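Side-chain contacts in methyltransferase 1 (Methanosarcina barkeri, PDB 2I2X), which catalyses the transfer of the methyl group of methanol to the cobalt of the corrinoid carried by its partner protein MtaC, a step in methanogenesis: residues K57-Y62 with G98-H103; N179-L184 with H240-I245; L198-I203 with A260-P265; I249-S254 with N273-A278; D442-Y447 with F454-Y459. All blocks are in the same frame, centred on the assembly; numbering follows the deposited sequence.

Contact 1 (K57-Y62 with G98-H103); sequences KLIKEY and GAEVAH
Val-101 meets Tyr-62 and Ile-59 with its two methyl groups. CG1 of Val-101 lies 3.4 Å from CD2 of Tyr-62. It approaches the phenol ring obliquely and also touches CG and CB. The isopropyl group is turned for this: with chi1 at 173°, CG1 points away from the backbone N and faces the ring. The other methyl, CG2 of Val-101, sits 3.8 Å from the same Tyr-62 CD2 and 4.0 Å from CG1 of Ile-59. Ile-59 and Val-101 pass each other pointing in opposite directions. CD1, the end of the Ile-59 chain, rests 3.9 Å from the Glu-100 CB. The carboxylate of Glu-100 adds only a van der Waals touch to Ile-59; its charge is paired with Lys-55. Without the Tyr-62 ring, as with an alanine here, CG1 of Val-101 is likely to lose its main partner and a gap to open beside it. In the next shell, Met-91 of helix 89-93 touches both Tyr-62 and Val-101, and Tyr-45 and Pro-47 also pack on the tyrosine. The segments belong to helices 55-76 and 95-116. Their local axes come within 9.4 Å at 32°, running the same way. Each helix follows a strand of the parallel sheet, 40-43 and 80-86. The pair is therefore neighbouring outer helices of the TIM barrel.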
# COMPACT_ATOMS: atom_id res chain seq x y z
N LYS A 57 -8.23 1.33 24.68
CA LYS A 57 -7.60 0.59 23.59
C LYS A 57 -7.70 1.39 22.28
O LYS A 57 -6.76 1.39 21.49
CB LYS A 57 -8.23 -0.80 23.42
CG LYS A 57 -7.70 -1.87 24.37
CD LYS A 57 -8.74 -2.99 24.60
CE LYS A 57 -8.09 -4.24 25.21
NZ LYS A 57 -9.07 -5.36 25.43
N LEU A 58 -8.84 2.05 22.07
CA LEU A 58 -9.06 2.91 20.92
C LEU A 58 -8.12 4.11 20.88
O LEU A 58 -7.45 4.35 19.87
CB LEU A 58 -10.50 3.38 20.92
CG LEU A 58 -11.06 3.82 19.58
CD1 LEU A 58 -10.74 2.81 18.48
CD2 LEU A 58 -12.56 4.04 19.68
N ILE A 59 -8.09 4.86 21.98
CA ILE A 59 -7.15 5.97 22.17
C ILE A 59 -5.71 5.51 21.94
O ILE A 59 -4.92 6.18 21.29
CB ILE A 59 -7.30 6.57 23.58
CG1 ILE A 59 -8.61 7.36 23.68
CG2 ILE A 59 -6.09 7.44 23.93
CD1 ILE A 59 -9.01 7.84 25.10
N LYS A 60 -5.40 4.33 22.45
CA LYS A 60 -4.08 3.74 22.29
C LYS A 60 -3.73 3.49 20.81
O LYS A 60 -2.65 3.88 20.35
CB LYS A 60 -3.98 2.45 23.13
CG LYS A 60 -2.62 1.82 23.15
CD LYS A 60 -1.58 2.79 23.63
CE LYS A 60 -0.21 2.11 23.72
NZ LYS A 60 0.82 3.12 24.15
N GLU A 61 -4.63 2.84 20.08
CA GLU A 61 -4.43 2.54 18.67
C GLU A 61 -4.15 3.83 17.88
O GLU A 61 -3.21 3.88 17.07
CB GLU A 61 -5.63 1.78 18.11
CG GLU A 61 -5.51 1.34 16.67
CD GLU A 61 -5.02 -0.11 16.53
OE1 GLU A 61 -4.13 -0.51 17.32
OE2 GLU A 61 -5.53 -0.84 15.63
N TYR A 62 -4.95 4.87 18.14
CA TYR A 62 -4.79 6.15 17.47
C TYR A 62 -3.48 6.83 17.85
O TYR A 62 -2.87 7.53 17.02
CB TYR A 62 -5.98 7.09 17.70
CG TYR A 62 -7.21 6.75 16.89
CD1 TYR A 62 -7.21 6.84 15.50
CD2 TYR A 62 -8.38 6.36 17.52
CE1 TYR A 62 -8.35 6.54 14.74
CE2 TYR A 62 -9.54 6.05 16.79
CZ TYR A 62 -9.52 6.14 15.39
OH TYR A 62 -10.65 5.83 14.68
N GLY A 98 -14.60 10.70 20.79
CA GLY A 98 -13.97 11.44 19.72
C GLY A 98 -13.12 12.58 20.24
O GLY A 98 -12.02 12.80 19.74
N ALA A 99 -13.61 13.30 21.25
CA ALA A 99 -12.83 14.41 21.82
C ALA A 99 -11.48 13.93 22.36
O ALA A 99 -10.46 14.59 22.18
CB ALA A 99 -13.61 15.09 22.92
N GLU A 100 -11.48 12.78 23.00
CA GLU A 100 -10.31 12.33 23.69
C GLU A 100 -9.31 11.71 22.72
O GLU A 100 -8.10 11.85 22.91
CB GLU A 100 -10.67 11.36 24.81
CG GLU A 100 -11.16 12.06 26.05
CD GLU A 100 -11.58 11.09 27.14
OE1 GLU A 100 -10.74 10.23 27.56
OE2 GLU A 100 -12.74 11.20 27.59
N VAL A 101 -9.80 11.06 21.68
CA VAL A 101 -8.91 10.69 20.59
C VAL A 101 -8.28 11.95 19.98
O VAL A 101 -7.07 12.01 19.76
CB VAL A 101 -9.62 9.84 19.52
CG1 VAL A 101 -8.71 9.62 18.31
CG2 VAL A 101 -10.10 8.51 20.11
N ALA A 102 -9.10 12.97 19.76
CA ALA A 102 -8.61 14.22 19.18
C ALA A 102 -7.49 14.75 20.04
O ALA A 102 -6.47 15.20 19.53
CB ALA A 102 -9.74 15.25 19.06
N HIS A 103 -7.68 14.68 21.35
CA HIS A 103 -6.73 15.27 22.26
C HIS A 103 -5.42 14.48 22.29
O HIS A 103 -4.33 15.05 22.29
CB HIS A 103 -7.33 15.44 23.67
CG HIS A 103 -6.49 16.28 24.57
ND1 HIS A 103 -5.49 15.75 25.37
CD2 HIS A 103 -6.46 17.62 24.78
CE1 HIS A 103 -4.91 16.72 26.04
NE2 HIS A 103 -5.47 17.87 25.69

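Contact 2 (N179-L184 with H240-I245); sequences NDIPGL and HTIAVI
Ile-242 points into the N-terminal turn of helix 181-210 and touches Asn-179, Ile-181 and Leu-184. Helix 181-210 follows barrel strand 160-163, and helix 240-259 comes after strand 213-216. The contact thus joins the starts of two helices that surround the TIM barrel. Its geometry is set by the branched side chain of Ile-242. The methyl CG2 faces the helix, with CD1 of Ile-181 at 3.8 Å and CD2 of Leu-184 at 4.0 Å. The Ile-181 side chain runs slantwise to that of Ile-242, while Leu-184 lies nearly perpendicular to it. The other branch serves a different partner. CG1 is turned back beside the backbone N (chi1 -67°), and the arm ends in CD1 beside the amide of Asn-179. CD1 of Ile-242 is 3.2 Å from OD1 of Asn-179, a close apolar-to-polar touch. The two side chains meet at roughly a right angle. Cutting Ile-242 back to an alanine is likely to leave Ile-181 CD1 and Leu-184 CD2 without the methyl they rest on, and to take away the methyl beside OD1 of Asn-179. Ala-425 and Leu-429 of helix 416-430 pack on Ile-181 from outside the pair. Asn-179 also packs on Pro-96 of a neighbouring subunit. Asp-180 is the N-cap of helix 181-210. Its OD1 accepts from Gly-183 N at 3.0 Å with an N-H...O angle of 155°, and the donor stands well above the carboxylate plane.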
# COMPACT_ATOMS: atom_id res chain seq x y z
N ASN A 179 -32.02 2.17 -12.44
CA ASN A 179 -31.86 3.15 -13.53
C ASN A 179 -32.92 4.25 -13.45
O ASN A 179 -33.38 4.78 -14.47
CB ASN A 179 -31.87 2.46 -14.90
CG ASN A 179 -30.62 1.56 -15.11
OD1 ASN A 179 -29.61 1.69 -14.42
ND2 ASN A 179 -30.72 0.64 -16.06
N ASP A 180 -33.31 4.57 -12.22
CA ASP A 180 -34.27 5.63 -11.99
C ASP A 180 -33.50 6.95 -11.91
O ASP A 180 -33.12 7.43 -10.82
CB ASP A 180 -35.11 5.34 -10.73
CG ASP A 180 -36.20 6.37 -10.51
OD1 ASP A 180 -36.26 7.38 -11.26
OD2 ASP A 180 -37.02 6.17 -9.57
N ILE A 181 -33.26 7.53 -13.08
CA ILE A 181 -32.51 8.77 -13.18
C ILE A 181 -33.15 9.96 -12.43
O ILE A 181 -32.47 10.64 -11.64
CB ILE A 181 -32.26 9.13 -14.63
CG1 ILE A 181 -31.60 7.96 -15.36
CG2 ILE A 181 -31.44 10.38 -14.69
CD1 ILE A 181 -30.42 7.27 -14.63
N PRO A 182 -34.47 10.20 -12.65
CA PRO A 182 -35.17 11.20 -11.84
C PRO A 182 -35.01 10.97 -10.33
O PRO A 182 -34.86 11.93 -9.57
CB PRO A 182 -36.64 11.01 -12.27
CG PRO A 182 -36.55 10.54 -13.68
CD PRO A 182 -35.38 9.59 -13.65
N GLY A 183 -35.05 9.71 -9.89
CA GLY A 183 -34.84 9.40 -8.48
C GLY A 183 -33.44 9.83 -8.04
O GLY A 183 -33.26 10.42 -6.96
N LEU A 184 -32.45 9.57 -8.89
CA LEU A 184 -31.11 10.10 -8.66
C LEU A 184 -31.13 11.61 -8.46
O LEU A 184 -30.58 12.10 -7.47
CB LEU A 184 -30.17 9.70 -9.80
CG LEU A 184 -29.30 8.43 -9.77
CD1 LEU A 184 -29.65 7.37 -8.73
CD2 LEU A 184 -29.26 7.81 -11.18
N HIS A 240 -21.50 2.73 -16.59
CA HIS A 240 -20.64 3.79 -16.18
C HIS A 240 -21.19 5.14 -16.59
O HIS A 240 -20.99 6.15 -15.88
CB HIS A 240 -19.22 3.51 -16.65
CG HIS A 240 -18.55 2.40 -15.89
ND1 HIS A 240 -17.18 2.20 -15.89
CD2 HIS A 240 -19.07 1.42 -15.10
CE1 HIS A 240 -16.89 1.16 -15.13
NE2 HIS A 240 -18.02 0.66 -14.65
N THR A 241 -21.96 5.15 -17.68
CA THR A 241 -22.62 6.36 -18.12
C THR A 241 -23.72 6.82 -17.15
O THR A 241 -24.13 7.96 -17.23
CB THR A 241 -23.18 6.25 -19.53
OG1 THR A 241 -23.85 4.99 -19.69
CG2 THR A 241 -22.08 6.36 -20.57
N ILE A 242 -24.18 5.95 -16.23
CA ILE A 242 -25.13 6.38 -15.19
C ILE A 242 -24.39 6.81 -13.90
O ILE A 242 -24.84 7.71 -13.16
CB ILE A 242 -26.23 5.29 -14.91
CG1 ILE A 242 -27.17 5.14 -16.12
CG2 ILE A 242 -27.07 5.67 -13.70
CD1 ILE A 242 -27.95 3.83 -16.12
N ALA A 243 -23.25 6.17 -13.64
CA ALA A 243 -22.40 6.57 -12.53
C ALA A 243 -21.93 8.04 -12.67
O ALA A 243 -21.94 8.81 -11.71
CB ALA A 243 -21.20 5.61 -12.43
N VAL A 244 -21.50 8.41 -13.87
CA VAL A 244 -21.02 9.76 -14.08
C VAL A 244 -22.16 10.79 -13.91
O VAL A 244 -21.94 11.88 -13.37
CB VAL A 244 -20.25 9.92 -15.43
CG1 VAL A 244 -21.15 9.70 -16.65
CG2 VAL A 244 -19.59 11.25 -15.50
N ILE A 245 -23.38 10.44 -14.35
CA ILE A 245 -24.53 11.32 -14.13
C ILE A 245 -24.72 11.54 -12.64
O ILE A 245 -24.78 12.69 -12.18
CB ILE A 245 -25.79 10.78 -14.79
CG1 ILE A 245 -25.64 10.79 -16.31
CG2 ILE A 245 -27.00 11.65 -14.41
CD1 ILE A 245 -26.72 10.03 -17.02

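Contact 3 (L198-I203 with A260-P265); sequences LIWTDI and AGAVGP
The indole of Trp-200 is approached obliquely by Ala-262, whose CB lies 4.1 Å from the Trp-200 CE3. One face of the ring is covered from within its own helix: CD1 of Ile-203 sits over its centre, 3.8 Å above the plane. The indole nitrogen NE1 is hydrogen-bonded to Asp-217. Val-163 and Ser-214, on strands 160-163 and 213-216, also touch the side chain. Nearer the backbone, the Trp-200 CB lies 4.0 Å from the CB of Ala-260. The same Ala-260 CB is 4.0 Å from OG1 of Thr-201, whose hydroxyl bonds back to Glu-197 O. The small alanines probably let the loop come close to helix 181-210. Gly-261 has a positive phi of 122° and is the C' residue of the Schellman motif that ends helix 240-259. This part of the TIM barrel is near the metal site: the Trp-200 side chain is about 8 Å from that of the zinc ligand Glu-164. Two acceptors come close, Trp-200 O and Ala-260 O at 3.4 Å, without bonding. Ser-204 OG bonds to the first and weakly to the second. Across the two segments the contact is apolar; that hydroxyl probably eases the nearness of the two oxygens.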
# COMPACT_ATOMS: atom_id res chain seq x y z
N LEU A 198 -29.09 22.34 6.34
CA LEU A 198 -29.38 22.26 7.77
C LEU A 198 -28.08 22.07 8.52
O LEU A 198 -27.65 22.93 9.30
CB LEU A 198 -30.28 21.05 8.07
CG LEU A 198 -31.26 20.92 9.25
CD1 LEU A 198 -31.21 19.50 9.81
CD2 LEU A 198 -31.08 21.93 10.38
N ILE A 199 -27.43 20.95 8.25
CA ILE A 199 -26.26 20.56 9.03
C ILE A 199 -25.06 21.51 8.90
O ILE A 199 -24.41 21.83 9.90
CB ILE A 199 -25.88 19.11 8.72
CG1 ILE A 199 -25.49 18.95 7.25
CG2 ILE A 199 -27.06 18.20 9.07
CD1 ILE A 199 -24.99 17.59 6.91
N TRP A 200 -24.81 22.01 7.69
CA TRP A 200 -23.63 22.87 7.50
C TRP A 200 -23.75 24.27 8.11
O TRP A 200 -22.75 24.89 8.45
CB TRP A 200 -23.13 22.84 6.04
CG TRP A 200 -22.39 21.52 5.81
CD1 TRP A 200 -22.88 20.39 5.19
CD2 TRP A 200 -21.08 21.17 6.30
NE1 TRP A 200 -21.94 19.38 5.25
CE2 TRP A 200 -20.83 19.83 5.93
CE3 TRP A 200 -20.09 21.88 7.00
CZ2 TRP A 200 -19.63 19.18 6.23
CZ3 TRP A 200 -18.87 21.23 7.29
CH2 TRP A 200 -18.66 19.90 6.91
N THR A 201 -24.99 24.74 8.28
CA THR A 201 -25.23 25.98 8.98
C THR A 201 -24.83 25.79 10.43
O THR A 201 -24.11 26.60 10.99
CB THR A 201 -26.71 26.34 8.87
OG1 THR A 201 -27.01 26.57 7.48
CG2 THR A 201 -27.05 27.59 9.73
N ASP A 202 -25.29 24.71 11.03
CA ASP A 202 -24.91 24.43 12.39
C ASP A 202 -23.42 24.12 12.53
O ASP A 202 -22.79 24.62 13.48
CB ASP A 202 -25.74 23.29 12.92
CG ASP A 202 -27.19 23.67 13.12
OD1 ASP A 202 -27.50 24.88 13.29
OD2 ASP A 202 -28.01 22.73 13.09
N ILE A 203 -22.85 23.31 11.61
CA ILE A 203 -21.42 22.94 11.70
C ILE A 203 -20.53 24.18 11.68
O ILE A 203 -19.66 24.32 12.52
CB ILE A 203 -20.96 21.90 10.67
CG1 ILE A 203 -21.60 20.54 10.98
CG2 ILE A 203 -19.46 21.76 10.72
CD1 ILE A 203 -21.86 19.63 9.78
N ALA A 260 -23.16 27.33 2.70
CA ALA A 260 -23.67 27.44 4.05
C ALA A 260 -22.58 27.67 5.06
O ALA A 260 -22.79 27.50 6.25
CB ALA A 260 -24.50 26.21 4.42
N GLY A 261 -21.38 27.98 4.58
CA GLY A 261 -20.37 28.44 5.51
C GLY A 261 -19.08 27.68 5.60
O GLY A 261 -18.16 28.18 6.25
N ALA A 262 -18.96 26.50 4.99
CA ALA A 262 -17.66 25.80 4.97
C ALA A 262 -16.72 26.54 4.03
O ALA A 262 -17.17 27.27 3.18
CB ALA A 262 -17.80 24.31 4.56
N VAL A 263 -15.41 26.32 4.17
CA VAL A 263 -14.39 27.09 3.46
C VAL A 263 -13.38 26.16 2.81
O VAL A 263 -12.46 26.60 2.10
CB VAL A 263 -13.64 28.08 4.43
CG1 VAL A 263 -14.61 29.14 5.02
CG2 VAL A 263 -12.93 27.32 5.56
N GLY A 264 -13.56 24.86 3.07
CA GLY A 264 -12.66 23.84 2.55
C GLY A 264 -11.54 23.55 3.54
O GLY A 264 -11.38 24.26 4.53
N PRO A 265 -10.70 22.55 3.26
CA PRO A 265 -10.70 21.66 2.10
C PRO A 265 -11.79 20.60 2.19
O PRO A 265 -11.99 20.02 3.24
CB PRO A 265 -9.32 21.00 2.17
CG PRO A 265 -8.93 21.07 3.64
CD PRO A 265 -9.56 22.31 4.17

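Contact 4 (I249-S254 with N273-A278); sequences ISAPRS and NIIVKA
Apolar contact comes first: Ala-251 fits its CB into the fork of Ile-275. The Ala-251 CB lies 3.6 Å from CG2 and 3.7 Å from CD1 of Ile-275. The first torsion of Ile-275 places CG2 towards the alanine, and chi2 of 156° brings CD1 to it as well. Val-276 adds looser contacts. Its CG2 rests 3.8 Å from the backbone O of Ala-251 and 4.4 Å from the Ser-254 CB. The small alanine probably helps the local helix axes to approach to 8.7 Å, at an angle of 55°. Helix 240-259 is kinked here, at Pro-252, whose N makes no bond to the preceding turn. Helix 273-280 leads towards strand 285-287 of the TIM barrel. Ala-375 and Ile-382 of helix 372-383 also pack on Ile-275. Polar bonds run alongside, from Arg-253 and Ser-254. NH1 of Arg-253 donates to OG of Ser-254 at 3.0 Å, with the serine tilted 19° from the guanidinium plane. The same OG is bonded to Glu-272. Arg-253 also forms salt bridges with Asp-217 and Asp-219. The Ser-254 side chain is about 8 Å from that of the zinc ligand Cys-220.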
# COMPACT_ATOMS: atom_id res chain seq x y z
N ILE A 249 -24.60 15.35 -10.62
CA ILE A 249 -25.64 15.83 -9.68
C ILE A 249 -25.10 16.07 -8.27
O ILE A 249 -25.64 16.91 -7.51
CB ILE A 249 -26.84 14.82 -9.64
CG1 ILE A 249 -27.28 14.50 -11.08
CG2 ILE A 249 -27.97 15.32 -8.75
CD1 ILE A 249 -28.61 13.70 -11.25
N SER A 250 -24.03 15.34 -7.91
CA SER A 250 -23.50 15.41 -6.54
C SER A 250 -22.81 16.73 -6.37
O SER A 250 -22.74 17.26 -5.26
CB SER A 250 -22.52 14.27 -6.25
OG SER A 250 -21.30 14.42 -6.98
N ALA A 251 -22.30 17.26 -7.47
CA ALA A 251 -21.57 18.54 -7.44
C ALA A 251 -22.37 19.69 -6.76
O ALA A 251 -21.89 20.27 -5.79
CB ALA A 251 -21.08 18.93 -8.83
N PRO A 252 -23.59 20.02 -7.27
CA PRO A 252 -24.37 21.07 -6.54
C PRO A 252 -24.89 20.64 -5.17
O PRO A 252 -25.07 21.49 -4.29
CB PRO A 252 -25.53 21.41 -7.49
CG PRO A 252 -25.63 20.23 -8.41
CD PRO A 252 -24.26 19.56 -8.50
N ARG A 253 -25.12 19.35 -4.96
CA ARG A 253 -25.40 18.90 -3.60
C ARG A 253 -24.24 19.25 -2.65
O ARG A 253 -24.45 19.88 -1.60
CB ARG A 253 -25.72 17.40 -3.55
CG ARG A 253 -25.81 16.80 -2.10
CD ARG A 253 -24.41 16.34 -1.59
NE ARG A 253 -24.47 15.53 -0.38
CZ ARG A 253 -23.43 15.31 0.44
NH1 ARG A 253 -22.27 15.88 0.19
NH2 ARG A 253 -23.58 14.55 1.53
N SER A 254 -23.01 18.87 -3.02
CA SER A 254 -21.86 19.08 -2.14
C SER A 254 -21.50 20.55 -2.05
O SER A 254 -21.02 21.02 -1.02
CB SER A 254 -20.67 18.22 -2.56
OG SER A 254 -20.96 16.83 -2.39
N ASN A 273 -15.41 17.22 -6.03
CA ASN A 273 -14.72 18.43 -5.54
C ASN A 273 -14.06 19.24 -6.65
O ASN A 273 -13.88 20.47 -6.51
CB ASN A 273 -13.69 18.11 -4.46
CG ASN A 273 -14.32 17.69 -3.14
OD1 ASN A 273 -15.53 17.86 -2.92
ND2 ASN A 273 -13.51 17.09 -2.26
N ILE A 274 -13.71 18.58 -7.75
CA ILE A 274 -13.11 19.34 -8.85
C ILE A 274 -14.14 20.38 -9.39
O ILE A 274 -13.81 21.57 -9.62
CB ILE A 274 -12.50 18.43 -9.95
CG1 ILE A 274 -11.92 19.26 -11.10
CG2 ILE A 274 -13.56 17.42 -10.50
CD1 ILE A 274 -10.75 20.10 -10.76
N ILE A 275 -15.37 19.94 -9.59
CA ILE A 275 -16.43 20.88 -9.96
C ILE A 275 -16.58 21.95 -8.88
O ILE A 275 -16.67 23.11 -9.20
CB ILE A 275 -17.75 20.16 -10.22
CG1 ILE A 275 -17.58 19.18 -11.37
CG2 ILE A 275 -18.83 21.15 -10.57
CD1 ILE A 275 -18.57 18.05 -11.36
N VAL A 276 -16.56 21.56 -7.61
CA VAL A 276 -16.80 22.49 -6.50
C VAL A 276 -15.73 23.57 -6.39
O VAL A 276 -16.03 24.74 -6.11
CB VAL A 276 -16.96 21.70 -5.15
CG1 VAL A 276 -17.04 22.65 -3.97
CG2 VAL A 276 -18.22 20.82 -5.18
N LYS A 277 -14.47 23.16 -6.64
CA LYS A 277 -13.33 24.06 -6.65
C LYS A 277 -13.49 25.08 -7.74
O LYS A 277 -13.27 26.27 -7.48
CB LYS A 277 -12.01 23.30 -6.85
CG LYS A 277 -10.80 24.22 -6.77
CD LYS A 277 -9.50 23.48 -6.60
CE LYS A 277 -8.29 24.42 -6.44
NZ LYS A 277 -7.07 23.59 -6.23
N ALA A 278 -13.83 24.64 -8.95
CA ALA A 278 -14.09 25.57 -10.06
C ALA A 278 -15.14 26.65 -9.71
O ALA A 278 -14.99 27.81 -10.08
CB ALA A 278 -14.51 24.82 -11.32

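Contact 5 (D442-Y447 with F454-Y459); sequences DCLTKY and FKPENY
Leu-444 reaches Pro-456 and Phe-454 through one methyl, CD2. Its chi1 of -142° is away from a staggered value and turns the leucine so that CD2 faces the loop. CD2 of Leu-444 lies 3.8 Å from CG of Pro-456, and the two side chains meet at about a right angle. The same CD2 is 3.9 Å from CE2 of Phe-454. Phe-454 extends its ring towards the helix, its CG anti to the backbone N at chi1 175°. This places CD2 of Phe-454 3.5 Å from the carbonyl C of Tyr-447 and 3.8 Å from the Tyr-447 CB. Both Leu-444 and Tyr-447 approach the phenyl ring obliquely. Pro-456 CG lies over one face of it, 4.1 Å above the plane and towards the rim. CE2 of Tyr-459 lies in plane at the edge. Tyr-447 touches the loop with its CB and backbone, while its ring leads off elsewhere. CG of Lys-446 stands over one face of that ring, and the hydroxyl is hydrogen-bonded to Asp-180. The C-terminal tail thus folds back on helix 436-450, with a short 3-10 turn at 456-458. Phe-454 is also packed by Tyr-186 and Leu-191 of helix 181-210, and by Glu-170 and Val-171 of helix 169-176. Phe-454 thus sits between helix 436-450 and helices 169-176 and 181-210.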
# COMPACT_ATOMS: atom_id res chain seq x y z
N ASP A 442 -44.23 15.78 -7.46
CA ASP A 442 -44.26 14.47 -8.14
C ASP A 442 -43.44 13.43 -7.38
O ASP A 442 -43.90 12.29 -7.19
CB ASP A 442 -43.70 14.55 -9.58
CG ASP A 442 -44.66 15.21 -10.57
OD1 ASP A 442 -45.83 15.50 -10.21
OD2 ASP A 442 -44.25 15.43 -11.73
N CYS A 443 -42.24 13.83 -6.94
CA CYS A 443 -41.31 12.89 -6.31
C CYS A 443 -41.76 12.51 -4.92
O CYS A 443 -41.70 11.31 -4.54
CB CYS A 443 -39.87 13.41 -6.29
SG CYS A 443 -39.16 13.60 -7.92
N LEU A 444 -42.19 13.52 -4.15
CA LEU A 444 -42.70 13.27 -2.81
C LEU A 444 -43.70 12.11 -2.85
O LEU A 444 -43.55 11.12 -2.12
CB LEU A 444 -43.40 14.49 -2.22
CG LEU A 444 -43.24 14.80 -0.73
CD1 LEU A 444 -44.48 15.51 -0.17
CD2 LEU A 444 -42.87 13.59 0.09
N THR A 445 -44.69 12.20 -3.73
CA THR A 445 -45.72 11.18 -3.72
C THR A 445 -45.23 9.87 -4.32
O THR A 445 -45.49 8.80 -3.78
CB THR A 445 -47.12 11.66 -4.28
OG1 THR A 445 -47.33 11.15 -5.60
CG2 THR A 445 -47.27 13.20 -4.24
N LYS A 446 -44.49 9.94 -5.42
CA LYS A 446 -43.87 8.71 -5.96
C LYS A 446 -42.99 7.92 -4.96
O LYS A 446 -43.21 6.73 -4.79
CB LYS A 446 -43.12 8.99 -7.27
CG LYS A 446 -42.33 7.81 -7.84
CD LYS A 446 -41.53 8.26 -9.08
CE LYS A 446 -40.75 7.12 -9.69
NZ LYS A 446 -41.59 6.18 -10.44
N TYR A 447 -42.04 8.56 -4.27
CA TYR A 447 -41.18 7.84 -3.29
C TYR A 447 -41.84 7.49 -1.95
O TYR A 447 -41.45 6.52 -1.30
CB TYR A 447 -39.76 8.44 -3.19
CG TYR A 447 -39.18 8.46 -4.57
CD1 TYR A 447 -38.84 7.27 -5.22
CD2 TYR A 447 -39.06 9.65 -5.28
CE1 TYR A 447 -38.39 7.26 -6.52
CE2 TYR A 447 -38.61 9.66 -6.58
CZ TYR A 447 -38.27 8.45 -7.20
OH TYR A 447 -37.80 8.45 -8.50
N PHE A 454 -38.76 5.72 3.44
CA PHE A 454 -38.68 7.17 3.17
C PHE A 454 -39.56 7.95 4.13
O PHE A 454 -40.77 7.75 4.17
CB PHE A 454 -39.03 7.45 1.68
CG PHE A 454 -39.11 8.94 1.30
CD1 PHE A 454 -38.13 9.85 1.68
CD2 PHE A 454 -40.15 9.40 0.50
CE1 PHE A 454 -38.20 11.19 1.31
CE2 PHE A 454 -40.22 10.75 0.13
CZ PHE A 454 -39.25 11.64 0.53
N LYS A 455 -38.96 8.83 4.93
CA LYS A 455 -39.72 9.60 5.90
C LYS A 455 -39.58 11.05 5.52
O LYS A 455 -38.55 11.67 5.80
CB LYS A 455 -39.21 9.41 7.33
CG LYS A 455 -39.32 7.98 7.88
CD LYS A 455 -40.74 7.51 7.91
CE LYS A 455 -40.85 6.14 8.54
NZ LYS A 455 -41.96 5.32 7.93
N PRO A 456 -40.62 11.61 4.88
CA PRO A 456 -40.58 13.00 4.42
C PRO A 456 -40.23 14.02 5.52
O PRO A 456 -39.68 15.09 5.24
CB PRO A 456 -41.99 13.22 3.85
CG PRO A 456 -42.39 11.85 3.40
CD PRO A 456 -41.88 10.95 4.49
N GLU A 457 -40.53 13.71 6.77
CA GLU A 457 -40.20 14.66 7.82
C GLU A 457 -38.69 14.87 8.00
O GLU A 457 -38.26 15.91 8.50
CB GLU A 457 -40.91 14.35 9.14
CG GLU A 457 -40.47 13.08 9.87
CD GLU A 457 -41.25 11.81 9.47
OE1 GLU A 457 -41.85 11.75 8.35
OE2 GLU A 457 -41.24 10.85 10.29
N ASN A 458 -37.89 13.88 7.59
CA ASN A 458 -36.43 14.02 7.60
C ASN A 458 -35.96 15.25 6.81
O ASN A 458 -34.89 15.78 7.04
CB ASN A 458 -35.78 12.74 7.08
CG ASN A 458 -35.68 11.66 8.15
OD1 ASN A 458 -35.43 11.96 9.33
ND2 ASN A 458 -35.84 10.39 7.75
N TYR A 459 -36.81 15.73 5.91
CA TYR A 459 -36.48 16.84 5.01
C TYR A 459 -37.38 18.05 5.25
O TYR A 459 -37.49 18.94 4.39
CB TYR A 459 -36.56 16.33 3.58
CG TYR A 459 -35.71 15.12 3.45
CD1 TYR A 459 -34.32 15.23 3.36
CD2 TYR A 459 -36.27 13.84 3.51
CE1 TYR A 459 -33.51 14.13 3.28
CE2 TYR A 459 -35.45 12.71 3.44
CZ TYR A 459 -34.07 12.88 3.32
OH TYR A 459 -33.24 11.79 3.24

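In the fold
Contact 1 comes first along the chain and stands apart, its centre 40 Å from that of contact 2 and across the chain's centre from it. It joins two early barrel helices. Contacts 2 and 3 both use helix 181-210, with centres 27 Å apart. Contacts 2 and 4 share helix 240-259, with centres 16 Å apart. Contacts 3 and 4 alternate along the sequence and have centres 14 Å apart. Both are near the zinc site, with the side chains of Trp-200 and Ser-254 about 12 and 10 Å from the bound zinc ion. Contact 5 is last in the chain. It touches contact 2 through Tyr-447, which ties the C-terminal helix to the start of helix 181-210.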